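Local coordinates for heavy-metal chelation domain-containing protein (Pyrococcus horikoshii, PDB 3NPG) that is of unknown function but probably chelates heavy metals and contains a Rossmann-like domain, at residues 15-20 with 94-99; 24-29 with 68-73. All blocks are in the same frame, centred on the assembly; numbering follows the deposited sequence.

Interaction 1 (15-20 with 94-99); sequences MELAED and QYYIDL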
# COMPACT_ATOMS: atom_id res chain seq x y z
N MSE A 15 -21.07 -20.35 -19.46
CA MSE A 15 -21.58 -19.81 -20.73
C MSE A 15 -22.64 -20.71 -21.36
O MSE A 15 -23.51 -20.22 -22.09
CB MSE A 15 -20.45 -19.53 -21.71
CG MSE A 15 -19.77 -18.21 -21.46
SE MSE A 15 -18.37 -17.82 -22.74
CE MSE A 15 -17.11 -19.21 -22.27
N GLU A 16 -22.60 -22.02 -21.05
CA GLU A 16 -23.59 -22.97 -21.53
C GLU A 16 -24.91 -22.80 -20.75
O GLU A 16 -25.98 -23.11 -21.27
CB GLU A 16 -23.06 -24.41 -21.37
CG GLU A 16 -23.65 -25.40 -22.38
CD GLU A 16 -22.90 -25.51 -23.69
OE1 GLU A 16 -21.67 -25.28 -23.70
OE2 GLU A 16 -23.53 -25.91 -24.70
N LEU A 17 -24.83 -22.27 -19.51
CA LEU A 17 -26.00 -22.06 -18.66
C LEU A 17 -26.59 -20.65 -18.82
O LEU A 17 -27.75 -20.42 -18.47
CB LEU A 17 -25.65 -22.31 -17.18
CG LEU A 17 -25.89 -23.73 -16.68
CD1 LEU A 17 -24.76 -24.67 -17.11
CD2 LEU A 17 -26.02 -23.75 -15.19
N ALA A 18 -25.82 -19.72 -19.39
CA ALA A 18 -26.26 -18.34 -19.59
C ALA A 18 -27.08 -18.16 -20.88
O ALA A 18 -27.45 -17.03 -21.21
CB ALA A 18 -25.05 -17.42 -19.61
N GLU A 19 -27.37 -19.27 -21.59
CA GLU A 19 -28.11 -19.25 -22.86
C GLU A 19 -29.52 -18.65 -22.72
O GLU A 19 -29.92 -17.83 -23.54
CB GLU A 19 -28.18 -20.65 -23.48
N ASP A 20 -30.25 -19.05 -21.66
CA ASP A 20 -31.62 -18.58 -21.43
C ASP A 20 -31.69 -17.40 -20.44
O ASP A 20 -32.78 -17.03 -20.00
CB ASP A 20 -32.53 -19.74 -20.97
CG ASP A 20 -32.67 -20.85 -22.00
OD1 ASP A 20 -32.96 -20.55 -23.18
OD2 ASP A 20 -32.56 -22.04 -21.60
N GLN A 94 -26.55 -18.27 -9.17
CA GLN A 94 -27.60 -17.95 -8.19
C GLN A 94 -29.01 -18.16 -8.74
O GLN A 94 -29.95 -18.38 -7.97
CB GLN A 94 -27.43 -16.52 -7.65
CG GLN A 94 -26.19 -16.34 -6.77
CD GLN A 94 -26.33 -17.05 -5.45
OE1 GLN A 94 -27.02 -16.58 -4.56
NE2 GLN A 94 -25.64 -18.16 -5.28
N TYR A 95 -29.16 -18.13 -10.08
CA TYR A 95 -30.42 -18.41 -10.74
C TYR A 95 -30.71 -19.92 -10.73
O TYR A 95 -31.85 -20.33 -10.52
CB TYR A 95 -30.40 -17.88 -12.19
CG TYR A 95 -31.71 -18.05 -12.94
CD1 TYR A 95 -32.70 -17.08 -12.88
CD2 TYR A 95 -31.92 -19.15 -13.77
CE1 TYR A 95 -33.90 -17.22 -13.58
CE2 TYR A 95 -33.11 -19.30 -14.48
CZ TYR A 95 -34.10 -18.34 -14.38
OH TYR A 95 -35.27 -18.49 -15.08
N TYR A 96 -29.66 -20.76 -10.91
CA TYR A 96 -29.80 -22.21 -11.01
C TYR A 96 -29.40 -22.97 -9.73
O TYR A 96 -29.53 -24.20 -9.69
CB TYR A 96 -29.01 -22.74 -12.22
CG TYR A 96 -29.53 -22.26 -13.55
CD1 TYR A 96 -30.74 -22.72 -14.05
CD2 TYR A 96 -28.78 -21.41 -14.35
CE1 TYR A 96 -31.22 -22.31 -15.29
CE2 TYR A 96 -29.24 -20.99 -15.60
CZ TYR A 96 -30.47 -21.44 -16.06
OH TYR A 96 -30.93 -21.04 -17.29
N ILE A 97 -28.93 -22.25 -8.68
CA ILE A 97 -28.48 -22.89 -7.43
C ILE A 97 -29.60 -23.68 -6.71
O ILE A 97 -30.70 -23.16 -6.51
CB ILE A 97 -27.77 -21.86 -6.47
CG1 ILE A 97 -26.99 -22.57 -5.34
CG2 ILE A 97 -28.75 -20.81 -5.91
CD1 ILE A 97 -25.63 -23.08 -5.74
N ASP A 98 -29.31 -24.96 -6.37
CA ASP A 98 -30.23 -25.81 -5.62
C ASP A 98 -29.68 -25.99 -4.21
O ASP A 98 -28.62 -26.59 -4.04
CB ASP A 98 -30.43 -27.17 -6.32
CG ASP A 98 -31.51 -28.06 -5.71
OD1 ASP A 98 -32.27 -27.57 -4.84
OD2 ASP A 98 -31.64 -29.21 -6.15
N LEU A 99 -30.35 -25.40 -3.21
CA LEU A 99 -29.87 -25.41 -1.84
C LEU A 99 -30.62 -26.42 -0.95
O LEU A 99 -30.73 -26.22 0.26
CB LEU A 99 -29.94 -23.99 -1.24
CG LEU A 99 -29.11 -22.92 -1.97
CD1 LEU A 99 -29.57 -21.53 -1.61
CD2 LEU A 99 -27.64 -23.09 -1.69
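One side of the Tyr96 ring, CD2 and CE2, lies against Leu17, while Tyr95 CD2 stands over the centre of one of the ring's faces, 3.4 Å above its plane. Tyr95 in turn presents its edge, with Tyr96 CD2 lying in the Tyr95 plane. From the other segment, Leu17 O comes to the Tyr96 ring obliquely. The leucine side chain touches through two carbons: CB lies 4.1 Å from Tyr96 CE2, and the methyl CD2 sits 3.7 Å from Tyr96 CD2. The two side chains run past each other in opposite directions, which brings the phenol beside the backbone of Leu17. There Tyr96 OH donates a weak hydrogen bond of 3.4 Å to Leu17 O. The contact joins the last turns of two helices, 6-17 and 79-96, close to where the chain leaves the second helix at Ile97 and packs on Lys219 of the mixed, Rossmann-like sheet. Tyr96 CG is anti to its carbonyl carbon (chi1 -65°), a torsion that sends the ring across to helix 6-17. Leu21 also touches Tyr96, and Leu203 and Val92 touch Leu17. Farther along the chain, Asp20 CB comes within 4.2 Å of Tyr96 OH.

Interaction 2 (24-29 with 68-73); sequences VDFSFG and LEFIDK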
# COMPACT_ATOMS: atom_id res chain seq x y z
N VAL A 24 -29.42 -7.59 -17.03
CA VAL A 24 -30.33 -6.49 -16.68
C VAL A 24 -29.53 -5.24 -16.34
O VAL A 24 -29.71 -4.20 -16.97
CB VAL A 24 -31.30 -6.89 -15.53
CG1 VAL A 24 -32.14 -5.70 -15.09
CG2 VAL A 24 -32.19 -8.06 -15.93
N ASP A 25 -28.64 -5.35 -15.33
CA ASP A 25 -27.79 -4.24 -14.89
C ASP A 25 -26.49 -4.80 -14.29
O ASP A 25 -26.40 -6.00 -14.00
CB ASP A 25 -28.54 -3.36 -13.85
CG ASP A 25 -28.05 -1.92 -13.78
OD1 ASP A 25 -27.23 -1.52 -14.64
OD2 ASP A 25 -28.53 -1.17 -12.89
N PHE A 26 -25.47 -3.94 -14.14
CA PHE A 26 -24.17 -4.32 -13.57
C PHE A 26 -23.46 -3.08 -13.01
O PHE A 26 -23.87 -1.95 -13.30
CB PHE A 26 -23.28 -5.00 -14.63
CG PHE A 26 -22.92 -4.11 -15.80
CD1 PHE A 26 -23.78 -3.97 -16.88
CD2 PHE A 26 -21.72 -3.41 -15.81
CE1 PHE A 26 -23.46 -3.12 -17.94
CE2 PHE A 26 -21.39 -2.58 -16.88
CZ PHE A 26 -22.26 -2.43 -17.94
N SER A 27 -22.38 -3.29 -12.23
CA SER A 27 -21.58 -2.20 -11.68
C SER A 27 -20.28 -2.71 -11.08
O SER A 27 -20.31 -3.54 -10.17
CB SER A 27 -22.38 -1.43 -10.62
OG SER A 27 -21.62 -0.37 -10.06
N PHE A 28 -19.13 -2.19 -11.57
CA PHE A 28 -17.84 -2.47 -10.96
C PHE A 28 -17.67 -1.49 -9.79
O PHE A 28 -17.17 -0.38 -9.97
CB PHE A 28 -16.70 -2.30 -12.00
CG PHE A 28 -15.31 -2.57 -11.45
CD1 PHE A 28 -14.88 -3.87 -11.20
CD2 PHE A 28 -14.42 -1.53 -11.23
CE1 PHE A 28 -13.60 -4.11 -10.70
CE2 PHE A 28 -13.15 -1.77 -10.73
CZ PHE A 28 -12.74 -3.06 -10.47
N GLY A 29 -18.24 -1.84 -8.64
CA GLY A 29 -18.29 -0.95 -7.49
C GLY A 29 -17.75 -1.53 -6.21
O GLY A 29 -17.30 -2.68 -6.19
N LEU A 68 -22.93 -13.12 -21.81
CA LEU A 68 -21.91 -13.99 -22.41
C LEU A 68 -20.56 -13.28 -22.56
O LEU A 68 -19.52 -13.91 -22.38
CB LEU A 68 -22.40 -14.54 -23.77
CG LEU A 68 -23.57 -15.54 -23.71
CD1 LEU A 68 -24.18 -15.74 -25.07
CD2 LEU A 68 -23.12 -16.87 -23.11
N GLU A 69 -20.58 -11.96 -22.86
CA GLU A 69 -19.36 -11.14 -22.99
C GLU A 69 -18.65 -11.02 -21.64
O GLU A 69 -17.43 -11.16 -21.57
CB GLU A 69 -19.70 -9.74 -23.56
CG GLU A 69 -18.49 -8.84 -23.80
CD GLU A 69 -17.68 -9.15 -25.05
OE1 GLU A 69 -18.27 -9.65 -26.04
OE2 GLU A 69 -16.47 -8.81 -25.07
N PHE A 70 -19.43 -10.79 -20.56
CA PHE A 70 -18.89 -10.69 -19.20
C PHE A 70 -18.22 -11.98 -18.77
O PHE A 70 -17.06 -11.96 -18.35
CB PHE A 70 -20.00 -10.31 -18.19
CG PHE A 70 -20.37 -8.83 -18.15
CD1 PHE A 70 -19.68 -7.90 -18.92
CD2 PHE A 70 -21.38 -8.38 -17.31
CE1 PHE A 70 -20.02 -6.55 -18.87
CE2 PHE A 70 -21.72 -7.03 -17.27
CZ PHE A 70 -21.04 -6.12 -18.05
N ILE A 71 -18.92 -13.14 -18.95
CA ILE A 71 -18.41 -14.47 -18.57
C ILE A 71 -17.15 -14.84 -19.35
O ILE A 71 -16.23 -15.44 -18.78
CB ILE A 71 -19.52 -15.57 -18.67
CG1 ILE A 71 -20.76 -15.19 -17.81
CG2 ILE A 71 -18.98 -16.95 -18.25
CD1 ILE A 71 -22.01 -16.00 -18.11
N ASP A 72 -17.08 -14.48 -20.65
CA ASP A 72 -15.91 -14.78 -21.48
C ASP A 72 -14.65 -14.06 -20.95
O ASP A 72 -13.55 -14.57 -21.09
CB ASP A 72 -16.17 -14.40 -22.94
CG ASP A 72 -15.04 -14.76 -23.88
OD1 ASP A 72 -14.58 -15.93 -23.83
OD2 ASP A 72 -14.61 -13.89 -24.66
N LYS A 73 -14.84 -12.89 -20.31
CA LYS A 73 -13.74 -12.08 -19.78
C LYS A 73 -13.37 -12.43 -18.32
O LYS A 73 -12.68 -11.66 -17.66
CB LYS A 73 -14.08 -10.57 -19.90
CG LYS A 73 -14.30 -10.09 -21.35
CD LYS A 73 -12.99 -9.93 -22.10
CE LYS A 73 -13.22 -9.53 -23.53
NZ LYS A 73 -13.83 -8.18 -23.63
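Phe26 on strand 22-27 meets Phe70 on helix 67-72 in a T-shaped pair, the edge of Phe70 set against one face of Phe26. Starting at the backbone, Phe26 CB is 3.7 Å from Phe70 CE2. The next atom, CG, is 3.5 Å from the same CE2 and lies in the plane of the Phe70 ring. Phe26 CD1 meets CE2 and CZ of Phe70 about equally. Farther out CZ of Phe70 becomes the nearer partner: Phe26 CD2 is 3.6 Å from it, Phe26 CE2 3.7 Å, and at the tip Phe26 CZ 3.9 Å; CE1 meets it too. Phe70 CZ therefore sits over the middle of the Phe26 ring, with the planes at 81° and the centroids 4.8 Å apart. Phe26 CG lies between the backbone N and the carbonyl carbon (chi1 63°), and the ring stands up from the antiparallel three-stranded sheet toward the helix. Pro65 also touches Phe26, Ala88 of helix 79-96 touches Phe70, and Lys231 and Leu232 of the second subunit pack on Phe26 and Phe70 respectively. With an alanine at Phe26 the edge of Phe70 would probably lose the aromatic face it rests on, and a gap would be likely to open between strand and helix. With both rings buried, the pair is held by dispersion and probably by the slight positive charge of the Phe70 C-H edge facing the pi cloud of Phe26.

Overall arrangement
The centres of interactions 1 and 2 are 15 Å apart, and the two meet directly where Met15 and Ala18 pack on Leu68 and Ile71. Along the chain the order is 15-20, 24-29, 68-73, 94-99, so interaction 2 is nested within the loop that interaction 1 closes. Helix 6-17 leads into strand 22-27, and helix 67-72 is followed by helix 79-96. Helix 67-72 packs against helices 6-17 and 79-96 and, through Phe70, against strand 22-27 of the three-stranded antiparallel sheet. Interaction 1 lies at the surface, beside the Rossmann-like sheet; interaction 2 is buried and borders the second subunit, linking the packing within this domain to the assembly.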